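Local coordinates for malonyl acyl carrier protein transacylase (PDB 3IM8) that probably transfers the malonyl group from malonyl-CoA to holo acyl carrier protein, supplying malonyl-ACP for fatty acid synthesis, at residues A157-P162 with P251-E256. Numbering follows the deposited sequence.
Sequences ANYNTP and PVRFYE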
loop_
_atom_site.group_PDB
_atom_site.type_symbol
_atom_site.label_atom_id
_atom_site.label_comp_id
_atom_site.label_asym_id
_atom_site.label_seq_id
_atom_site.Cartn_x
_atom_site.Cartn_y
_atom_site.Cartn_z
ATOM N N ALA A 157 5.196 11.812 -3.808
ATOM C CA ALA A 157 5.185 10.350 -3.821
ATOM C C ALA A 157 3.810 9.804 -3.383
ATOM O O ALA A 157 3.322 8.822 -3.942
ATOM C CB ALA A 157 6.306 9.783 -2.869
ATOM N N ASN A 158 3.215 10.404 -2.340
ATOM C CA ASN A 158 1.982 9.865 -1.799
ATOM C C ASN A 158 0.979 10.967 -1.648
ATOM O O ASN A 158 1.152 11.823 -0.805
ATOM C CB ASN A 158 2.206 9.185 -0.440
ATOM C CG ASN A 158 3.098 7.929 -0.523
ATOM O OD1 ASN A 158 4.302 8.019 -0.437
ATOM N ND2 ASN A 158 2.487 6.776 -0.664
ATOM N N TYR A 159 -0.067 10.943 -2.456
ATOM C CA TYR A 159 -1.216 11.846 -2.255
ATOM C C TYR A 159 -2.195 11.169 -1.289
ATOM O O TYR A 159 -3.113 10.477 -1.713
ATOM C CB TYR A 159 -1.939 12.172 -3.572
ATOM C CG TYR A 159 -1.092 12.990 -4.557
ATOM C CD1 TYR A 159 -0.196 12.359 -5.441
ATOM C CD2 TYR A 159 -1.196 14.372 -4.616
ATOM C CE1 TYR A 159 0.578 13.088 -6.346
ATOM C CE2 TYR A 159 -0.412 15.122 -5.553
ATOM C CZ TYR A 159 0.471 14.453 -6.399
ATOM O OH TYR A 159 1.225 15.124 -7.310
ATOM N N ASN A 160 -1.997 11.385 0.009
ATOM C CA ASN A 160 -2.826 10.728 1.049
ATOM C C ASN A 160 -4.197 11.381 1.294
ATOM O O ASN A 160 -5.235 10.703 1.222
ATOM C CB ASN A 160 -2.042 10.527 2.376
ATOM C CG ASN A 160 -0.715 9.783 2.190
ATOM O OD1 ASN A 160 -0.569 8.919 1.321
ATOM N ND2 ASN A 160 0.253 10.089 3.059
ATOM N N THR A 161 -4.187 12.668 1.628
ATOM C CA THR A 161 -5.390 13.505 1.764
ATOM C C THR A 161 -5.144 14.856 1.050
ATOM O O THR A 161 -3.993 15.146 0.690
ATOM C CB THR A 161 -5.761 13.747 3.251
ATOM O OG1 THR A 161 -4.885 14.729 3.810
ATOM C CG2 THR A 161 -5.637 12.409 4.089
ATOM N N PRO A 162 -6.216 15.667 0.810
ATOM C CA PRO A 162 -5.958 16.995 0.225
ATOM C C PRO A 162 -5.020 17.859 1.103
ATOM O O PRO A 162 -4.387 18.818 0.602
ATOM C CB PRO A 162 -7.357 17.621 0.125
ATOM C CG PRO A 162 -8.317 16.423 -0.006
ATOM C CD PRO A 162 -7.672 15.378 0.925
ATOM N N PRO A 251 3.539 8.536 -8.471
ATOM C CA PRO A 251 2.791 8.858 -7.229
ATOM C C PRO A 251 1.637 7.870 -6.951
ATOM O O PRO A 251 0.961 7.444 -7.855
ATOM C CB PRO A 251 2.267 10.276 -7.470
ATOM C CG PRO A 251 3.136 10.843 -8.568
ATOM C CD PRO A 251 3.612 9.701 -9.390
ATOM N N VAL A 252 1.469 7.481 -5.693
ATOM C CA VAL A 252 0.233 6.838 -5.203
ATOM C C VAL A 252 -0.872 7.868 -4.861
ATOM O O VAL A 252 -0.731 8.741 -4.015
ATOM C CB VAL A 252 0.534 5.934 -4.007
ATOM C CG1 VAL A 252 -0.763 5.336 -3.421
ATOM C CG2 VAL A 252 1.500 4.817 -4.399
ATOM N N ARG A 253 -1.984 7.764 -5.554
ATOM C CA ARG A 253 -3.003 8.806 -5.501
ATOM C C ARG A 253 -4.172 8.248 -4.707
ATOM O O ARG A 253 -5.167 7.751 -5.278
ATOM C CB ARG A 253 -3.399 9.269 -6.915
ATOM C CG ARG A 253 -2.280 9.955 -7.643
ATOM C CD ARG A 253 -2.710 10.433 -9.056
ATOM N NE ARG A 253 -1.615 11.169 -9.710
ATOM C CZ ARG A 253 -1.340 12.480 -9.545
ATOM N NH1 ARG A 253 -2.083 13.270 -8.751
ATOM N NH2 ARG A 253 -0.297 13.012 -10.179
ATOM N N PHE A 254 -4.021 8.297 -3.376
ATOM C CA PHE A 254 -4.994 7.652 -2.498
ATOM C C PHE A 254 -6.341 8.400 -2.459
ATOM O O PHE A 254 -7.369 7.778 -2.685
ATOM C CB PHE A 254 -4.433 7.413 -1.071
ATOM C CG PHE A 254 -5.367 6.598 -0.185
ATOM C CD1 PHE A 254 -6.100 7.221 0.830
ATOM C CD2 PHE A 254 -5.520 5.214 -0.391
ATOM C CE1 PHE A 254 -6.944 6.503 1.641
ATOM C CE2 PHE A 254 -6.406 4.452 0.393
ATOM C CZ PHE A 254 -7.123 5.099 1.432
ATOM N N TYR A 255 -6.341 9.712 -2.199
ATOM C CA TYR A 255 -7.637 10.408 -1.999
ATOM C C TYR A 255 -8.477 10.444 -3.256
ATOM O O TYR A 255 -9.697 10.336 -3.189
ATOM C CB TYR A 255 -7.503 11.796 -1.347
ATOM C CG TYR A 255 -6.713 12.860 -2.097
ATOM C CD1 TYR A 255 -5.410 13.190 -1.706
ATOM C CD2 TYR A 255 -7.291 13.572 -3.165
ATOM C CE1 TYR A 255 -4.684 14.185 -2.357
ATOM C CE2 TYR A 255 -6.580 14.566 -3.827
ATOM C CZ TYR A 255 -5.277 14.867 -3.413
ATOM O OH TYR A 255 -4.568 15.833 -4.049
ATOM N N GLU A 256 -7.805 10.555 -4.409
ATOM C CA GLU A 256 -8.513 10.508 -5.694
ATOM C C GLU A 256 -9.163 9.164 -5.875
ATOM O O GLU A 256 -10.282 9.089 -6.382
ATOM C CB GLU A 256 -7.551 10.719 -6.837
ATOM C CG GLU A 256 -7.055 12.150 -6.938
ATOM C CD GLU A 256 -5.849 12.220 -7.827
ATOM O OE1 GLU A 256 -4.758 12.681 -7.321
ATOM O OE2 GLU A 256 -6.011 11.753 -8.997
#
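The guanidinium of Arg253 lies over one face of the Tyr159 ring, planes 20° apart, in an off-centre cation-pi stack with Arg253 CZ 4.4 Å from the ring centroid. At the ring's edge sit Val252 O and Pro251 CB, the latter 3.5 Å from Tyr159 CE1. Pro162 N lies over one face of the Tyr255 ring, toward its rim, while Asn160 C meets an edge; Tyr255 CE1 reaches Tyr159 CB at 3.6 Å. Arg253 runs extended from CG to NE alongside Tyr159, and Glu256 OE1 takes Arg253 NH1 in the guanidinium plane through its syn lone pair, a salt bridge of 3.1 Å that helps fix its rotation. Tyr159 OH is hydrogen-bonded to Glu142 OE2. Strand 252-253, outermost in the mixed sheet of the smaller, ferredoxin-like subdomain of MCAT-type acyltransferases, pairs in parallel with strand 154-161: Val252 N donates to Ala157 O (2.9 Å) and Tyr159 N to Val252 O (2.8 Å). Tyr159 O then receives Phe254 N at 2.9 Å and, weakly, Tyr255 N, both from the first turn of helix 254-263, for which Arg253 is the N-cap residue. On the sheet face bearing Asn158, Val252 CB packs against Asn158 ND2, and the valine side chain touches His199, a predicted active-site residue. Phe254, with CG anti to its N (chi1 -173°), has its ring leading away from 157-162 onto Leu278 and Val282 of helix 277-285, Asn160 O remaining at the ring edge.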